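Local atomic coordinates of cellulosomal scaffoldin adaptor protein B (Acetivibrio cellulolyticus, PDB entry 3BWZ), a protein that is a scaffoldin of the bacterial cellulosome, whose type II cohesin module, the part described here, probably recruits partner proteins by binding their dockerin modules. Residues Ala16-Asn30 / Gln109-Glu123. Residues are numbered along the deposited sequence; the frame is centred on the assembly and turned at random. Where two conformers were deposited one is given.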
loop_
_atom_site.group_PDB
_atom_site.type_symbol
_atom_site.label_atom_id
_atom_site.label_comp_id
_atom_site.label_asym_id
_atom_site.label_seq_id
_atom_site.Cartn_x
_atom_site.Cartn_y
_atom_site.Cartn_z
ATOM N N ALA A 16 13.642 10.606 -9.442
ATOM C CA ALA A 16 14.188 9.316 -9.853
ATOM C C ALA A 16 14.323 9.324 -11.370
ATOM O O ALA A 16 13.396 9.657 -12.089
ATOM C CB ALA A 16 13.254 8.184 -9.403
ATOM N N SER A 17 15.488 8.905 -11.834
ATOM C CA SER A 17 15.764 8.823 -13.262
ATOM C C SER A 17 15.114 7.592 -13.887
ATOM O O SER A 17 14.724 6.655 -13.199
ATOM C CB SER A 17 17.258 8.782 -13.507
ATOM O OG SER A 17 17.868 9.931 -12.953
ATOM N N VAL A 18 15.011 7.604 -15.207
ATOM C CA VAL A 18 14.528 6.445 -15.932
ATOM C C VAL A 18 15.318 5.217 -15.479
ATOM O O VAL A 18 16.542 5.254 -15.315
ATOM C CB VAL A 18 14.645 6.651 -17.431
ATOM C CG1 VAL A 18 14.219 5.405 -18.165
ATOM C CG2 VAL A 18 13.785 7.853 -17.853
ATOM N N GLY A 19 14.578 4.142 -15.263
ATOM C CA GLY A 19 15.145 2.881 -14.883
ATOM C C GLY A 19 15.340 2.676 -13.395
ATOM O O GLY A 19 15.576 1.546 -12.953
ATOM N N GLU A 20 15.284 3.739 -12.610
ATOM C CA GLU A 20 15.437 3.580 -11.186
ATOM C C GLU A 20 14.209 2.918 -10.562
ATOM O O GLU A 20 13.105 2.952 -11.112
ATOM C CB GLU A 20 15.650 4.933 -10.519
ATOM C CG GLU A 20 17.019 5.507 -10.682
ATOM C CD GLU A 20 17.227 6.715 -9.779
ATOM O OE1 GLU A 20 16.982 6.637 -8.561
ATOM O OE2 GLU A 20 17.626 7.744 -10.287
ATOM N N ILE A 21 14.418 2.372 -9.364
ATOM C CA ILE A 21 13.330 1.824 -8.566
ATOM C C ILE A 21 12.935 2.844 -7.495
ATOM O O ILE A 21 13.792 3.336 -6.745
ATOM C CB ILE A 21 13.736 0.485 -7.906
ATOM C CG1 ILE A 21 14.216 -0.508 -8.968
ATOM C CG2 ILE A 21 12.568 -0.081 -7.097
ATOM C CD1 ILE A 21 13.269 -0.750 -10.117
ATOM N N VAL A 22 11.647 3.118 -7.416
ATOM C CA VAL A 22 11.072 3.948 -6.379
ATOM C C VAL A 22 10.268 3.029 -5.472
ATOM O O VAL A 22 9.403 2.267 -5.941
ATOM C CB VAL A 22 10.137 5.017 -7.005
ATOM C CG1 VAL A 22 9.388 5.796 -5.909
ATOM C CG2 VAL A 22 10.901 5.949 -7.930
ATOM N N THR A 23 10.553 3.060 -4.172
ATOM C CA THR A 23 9.893 2.181 -3.225
ATOM C C THR A 23 8.808 2.946 -2.511
ATOM O O THR A 23 9.092 3.923 -1.803
ATOM C CB THR A 23 10.918 1.595 -2.246
ATOM O OG1 THR A 23 11.913 0.860 -2.974
ATOM C CG2 THR A 23 10.260 0.655 -1.251
ATOM N N ALA A 24 7.574 2.490 -2.680
ATOM C CA ALA A 24 6.419 3.068 -2.011
ATOM C C ALA A 24 6.090 2.202 -0.790
ATOM O O ALA A 24 5.652 1.060 -0.904
ATOM C CB ALA A 24 5.230 3.129 -2.968
ATOM N N SER A 25 6.287 2.774 0.385
ATOM C CA SER A 25 5.948 2.128 1.637
ATOM C C SER A 25 4.591 2.607 2.100
ATOM O O SER A 25 4.316 3.804 2.146
ATOM C CB SER A 25 6.995 2.470 2.701
ATOM O OG SER A 25 8.249 1.937 2.345
ATOM N N ILE A 26 3.712 1.665 2.420
ATOM C CA ILE A 26 2.374 1.960 2.897
ATOM C C ILE A 26 2.422 1.919 4.416
ATOM O O ILE A 26 2.533 0.854 5.017
ATOM C CB ILE A 26 1.322 0.992 2.364
ATOM C CG1 ILE A 26 1.290 0.960 0.826
ATOM C CG2 ILE A 26 -0.037 1.394 2.923
ATOM C CD1 ILE A 26 0.632 -0.212 0.275
ATOM N N ASN A 27 2.394 3.096 5.033
ATOM C CA ASN A 27 2.677 3.265 6.446
ATOM C C ASN A 27 1.438 3.686 7.200
ATOM O O ASN A 27 0.778 4.662 6.825
ATOM C CB ASN A 27 3.781 4.306 6.683
ATOM C CG ASN A 27 5.113 3.860 6.154
ATOM O OD1 ASN A 27 5.289 2.722 5.746
ATOM N ND2 ASN A 27 6.070 4.775 6.131
ATOM N N ILE A 28 1.156 2.979 8.287
ATOM C CA ILE A 28 0.101 3.363 9.207
ATOM C C ILE A 28 0.694 3.921 10.491
ATOM O O ILE A 28 1.792 3.532 10.872
ATOM C CB ILE A 28 -0.904 2.212 9.505
ATOM C CG1 ILE A 28 -0.261 1.059 10.290
ATOM C CG2 ILE A 28 -1.549 1.710 8.226
ATOM C CD1 ILE A 28 -1.272 0.022 10.802
ATOM N N LYS A 29 -0.050 4.808 11.121
ATOM C CA LYS A 29 0.296 5.374 12.401
ATOM C C LYS A 29 -0.925 5.383 13.310
ATOM O O LYS A 29 -1.972 5.922 12.950
ATOM C CB LYS A 29 0.777 6.811 12.235
ATOM C CG LYS A 29 1.288 7.464 13.468
ATOM C CD LYS A 29 1.897 8.817 13.169
ATOM C CE LYS A 29 0.946 9.994 13.368
ATOM N NZ LYS A 29 -0.198 9.988 12.407
ATOM N N ASN A 30 -0.756 4.827 14.506
ATOM C CA ASN A 30 -1.759 4.917 15.558
ATOM C C ASN A 30 -3.117 4.422 15.133
ATOM O O ASN A 30 -4.126 5.038 15.443
ATOM C CB ASN A 30 -1.844 6.345 16.106
ATOM C CG ASN A 30 -0.536 6.821 16.657
ATOM O OD1 ASN A 30 0.178 6.066 17.320
ATOM N ND2 ASN A 30 -0.182 8.056 16.352
ATOM N N GLN A 109 -0.009 -1.184 15.677
ATOM C CA GLN A 109 -0.747 0.044 15.381
ATOM C C GLN A 109 0.000 0.997 14.476
ATOM O O GLN A 109 -0.624 1.888 13.880
ATOM C CB GLN A 109 -1.136 0.745 16.687
ATOM C CG GLN A 109 -1.916 -0.196 17.601
ATOM C CD GLN A 109 -2.586 0.485 18.759
ATOM O OE1 GLN A 109 -2.229 1.618 19.165
ATOM N NE2 GLN A 109 -3.565 -0.156 19.288
ATOM N N THR A 110 1.317 0.824 14.390
ATOM C CA THR A 110 2.184 1.725 13.638
ATOM C C THR A 110 3.216 0.887 12.918
ATOM O O THR A 110 3.925 0.099 13.540
ATOM C CB THR A 110 2.877 2.729 14.567
ATOM O OG1 THR A 110 1.866 3.561 15.144
ATOM C CG2 THR A 110 3.877 3.598 13.819
ATOM N N GLY A 111 3.319 1.058 11.603
ATOM C CA GLY A 111 4.337 0.361 10.828
ATOM C C GLY A 111 4.018 0.350 9.362
ATOM O O GLY A 111 3.077 0.995 8.915
ATOM N N THR A 112 4.838 -0.371 8.608
ATOM C CA THR A 112 4.674 -0.461 7.162
ATOM C C THR A 112 3.923 -1.742 6.857
ATOM O O THR A 112 4.416 -2.833 7.158
ATOM C CB THR A 112 6.059 -0.446 6.461
ATOM O OG1 THR A 112 6.745 0.763 6.817
ATOM C CG2 THR A 112 5.943 -0.588 4.955
ATOM N N VAL A 113 2.737 -1.619 6.291
ATOM C CA VAL A 113 1.925 -2.783 6.035
ATOM C C VAL A 113 2.377 -3.554 4.807
ATOM O O VAL A 113 2.140 -4.751 4.739
ATOM C CB VAL A 113 0.423 -2.439 5.958
ATOM C CG1 VAL A 113 -0.073 -1.860 7.255
ATOM C CG2 VAL A 113 0.073 -1.556 4.840
ATOM N N ALA A 114 2.958 -2.863 3.835
ATOM C CA ALA A 114 3.317 -3.450 2.559
ATOM C C ALA A 114 4.192 -2.454 1.838
ATOM O O ALA A 114 4.161 -1.252 2.132
ATOM C CB ALA A 114 2.035 -3.739 1.734
ATOM N N VAL A 115 4.933 -2.964 0.856
ATOM C CA VAL A 115 5.786 -2.156 0.019
ATOM C C VAL A 115 5.498 -2.494 -1.440
ATOM O O VAL A 115 5.389 -3.666 -1.811
ATOM C CB VAL A 115 7.252 -2.471 0.359
ATOM C CG1 VAL A 115 8.210 -1.824 -0.562
ATOM C CG2 VAL A 115 7.555 -2.069 1.780
ATOM N N VAL A 116 5.369 -1.451 -2.258
ATOM C CA VAL A 116 5.264 -1.624 -3.705
ATOM C C VAL A 116 6.414 -0.865 -4.329
ATOM O O VAL A 116 6.524 0.347 -4.180
ATOM C CB VAL A 116 3.908 -1.140 -4.290
ATOM C CG1 VAL A 116 3.899 -1.389 -5.811
ATOM C CG2 VAL A 116 2.765 -1.847 -3.608
ATOM N N LYS A 117 7.264 -1.591 -5.051
ATOM C CA LYS A 117 8.355 -1.004 -5.789
ATOM C C LYS A 117 7.915 -0.750 -7.224
ATOM O O LYS A 117 7.250 -1.570 -7.834
ATOM C CB LYS A 117 9.563 -1.919 -5.731
ATOM C CG LYS A 117 10.165 -1.948 -4.338
ATOM C CD LYS A 117 11.214 -3.029 -4.188
ATOM C CE LYS A 117 11.899 -2.950 -2.864
ATOM N NZ LYS A 117 12.866 -1.827 -2.796
ATOM N N PHE A 118 8.353 0.384 -7.753
ATOM C CA PHE A 118 8.046 0.791 -9.113
ATOM C C PHE A 118 9.304 1.114 -9.882
ATOM O O PHE A 118 10.134 1.899 -9.428
ATOM C CB PHE A 118 7.134 2.025 -9.148
ATOM C CG PHE A 118 5.754 1.802 -8.626
ATOM C CD1 PHE A 118 5.426 2.114 -7.312
ATOM C CD2 PHE A 118 4.761 1.324 -9.452
ATOM C CE1 PHE A 118 4.146 1.920 -6.854
ATOM C CE2 PHE A 118 3.478 1.140 -8.997
ATOM C CZ PHE A 118 3.178 1.448 -7.701
ATOM N N LYS A 119 9.425 0.530 -11.064
ATOM C CA LYS A 119 10.452 0.919 -12.024
ATOM C C LYS A 119 9.972 2.132 -12.804
ATOM O O LYS A 119 8.841 2.155 -13.300
ATOM C CB LYS A 119 10.735 -0.257 -12.951
ATOM C CG LYS A 119 11.769 -0.150 -14.067
ATOM C CD LYS A 119 11.532 -1.258 -15.155
ATOM C CE LYS A 119 11.493 -2.686 -14.613
ATOM N NZ LYS A 119 11.078 -3.698 -15.662
ATOM N N VAL A 120 10.841 3.135 -12.935
ATOM C CA VAL A 120 10.512 4.352 -13.660
ATOM C C VAL A 120 10.733 4.125 -15.156
ATOM O O VAL A 120 11.872 3.956 -15.613
ATOM C CB VAL A 120 11.363 5.547 -13.167
ATOM C CG1 VAL A 120 11.042 6.794 -13.976
ATOM C CG2 VAL A 120 11.130 5.763 -11.658
ATOM N N LEU A 121 9.636 4.122 -15.898
ATOM C CA LEU A 121 9.684 3.934 -17.354
ATOM C C LEU A 121 9.963 5.243 -18.093
ATOM O O LEU A 121 10.641 5.245 -19.126
ATOM C CB LEU A 121 8.361 3.368 -17.874
ATOM C CG LEU A 121 7.906 2.056 -17.223
ATOM C CD1 LEU A 121 6.575 1.573 -17.836
ATOM C CD2 LEU A 121 8.987 0.981 -17.301
ATOM N N LYS A 122 9.374 6.324 -17.586
ATOM C CA LYS A 122 9.435 7.652 -18.210
ATOM C C LYS A 122 9.668 8.691 -17.146
ATOM O O LYS A 122 9.128 8.577 -16.048
ATOM C CB LYS A 122 8.116 7.984 -18.937
ATOM C CG LYS A 122 7.713 6.993 -19.982
ATOM C CD LYS A 122 6.477 7.449 -20.758
ATOM C CE LYS A 122 6.741 8.606 -21.693
ATOM N NZ LYS A 122 7.723 8.250 -22.757
ATOM N N GLU A 123 10.447 9.705 -17.490
ATOM C CA GLU A 123 10.732 10.796 -16.602
ATOM C C GLU A 123 9.669 11.872 -16.725
ATOM O O GLU A 123 9.729 12.737 -17.585
ATOM C CB GLU A 123 12.123 11.340 -16.935
ATOM C CG GLU A 123 12.696 12.307 -15.937
ATOM C CD GLU A 123 13.153 11.679 -14.673
ATOM O OE1 GLU A 123 13.595 12.415 -13.776
ATOM O OE2 GLU A 123 13.066 10.444 -14.543
HETATM O O HOH W 1 2.759 5.392 16.925
#
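The Asn27 and Thr112 side chains run alongside each other in one direction, and Thr112 OG1 donates to Asn27 OD1 at 2.7 Å from above the amide plane, 47° out of it. On the same face, Lys117 runs extended beside Thr23 until its last torsion (chi4 -75°) turns NZ onto Thr23 OG1 (2.9 Å). The backbones pair antiparallel, with Val22 opposite Phe118 and Ala24 opposite Val116. Ile26 faces both Val113 and Ala114 in a classic beta bulge: Val113 N reaches Ile26 O at 2.8 Å, while Ile26 N reaches Ala114 O at 3.0 Å. At one end Asn30 N bonds Thr110 OG1 (3.0 Å), a water bridges that hydroxyl to Asn30 OD1, and Asn30 ND2 is hydrogen-bonded to Thr4 O. At the other, the type II turn from Ser17 to Glu20 lets Gly19 N donate to Val120 O (2.7 Å). Packing on the Thr23 face is tight where Thr23 CG2 meets Val115 CG1 at 3.3 Å. On the opposite face, Val22 CG2 meets Val120 CG2 at 3.7 Å, and Phe118 packs against Leu48 and Pro50; Ile26 and Ile28, each modelled in two conformers, less certainly touch Val113 and strands 6-11 and 34-42. The contact thus joins neighbouring strands of the cohesin beta-sandwich: one face feeds the apolar core, while polar pairs on the partly exposed face supplement the backbone ladder, which absorbs one extra residue at Val113.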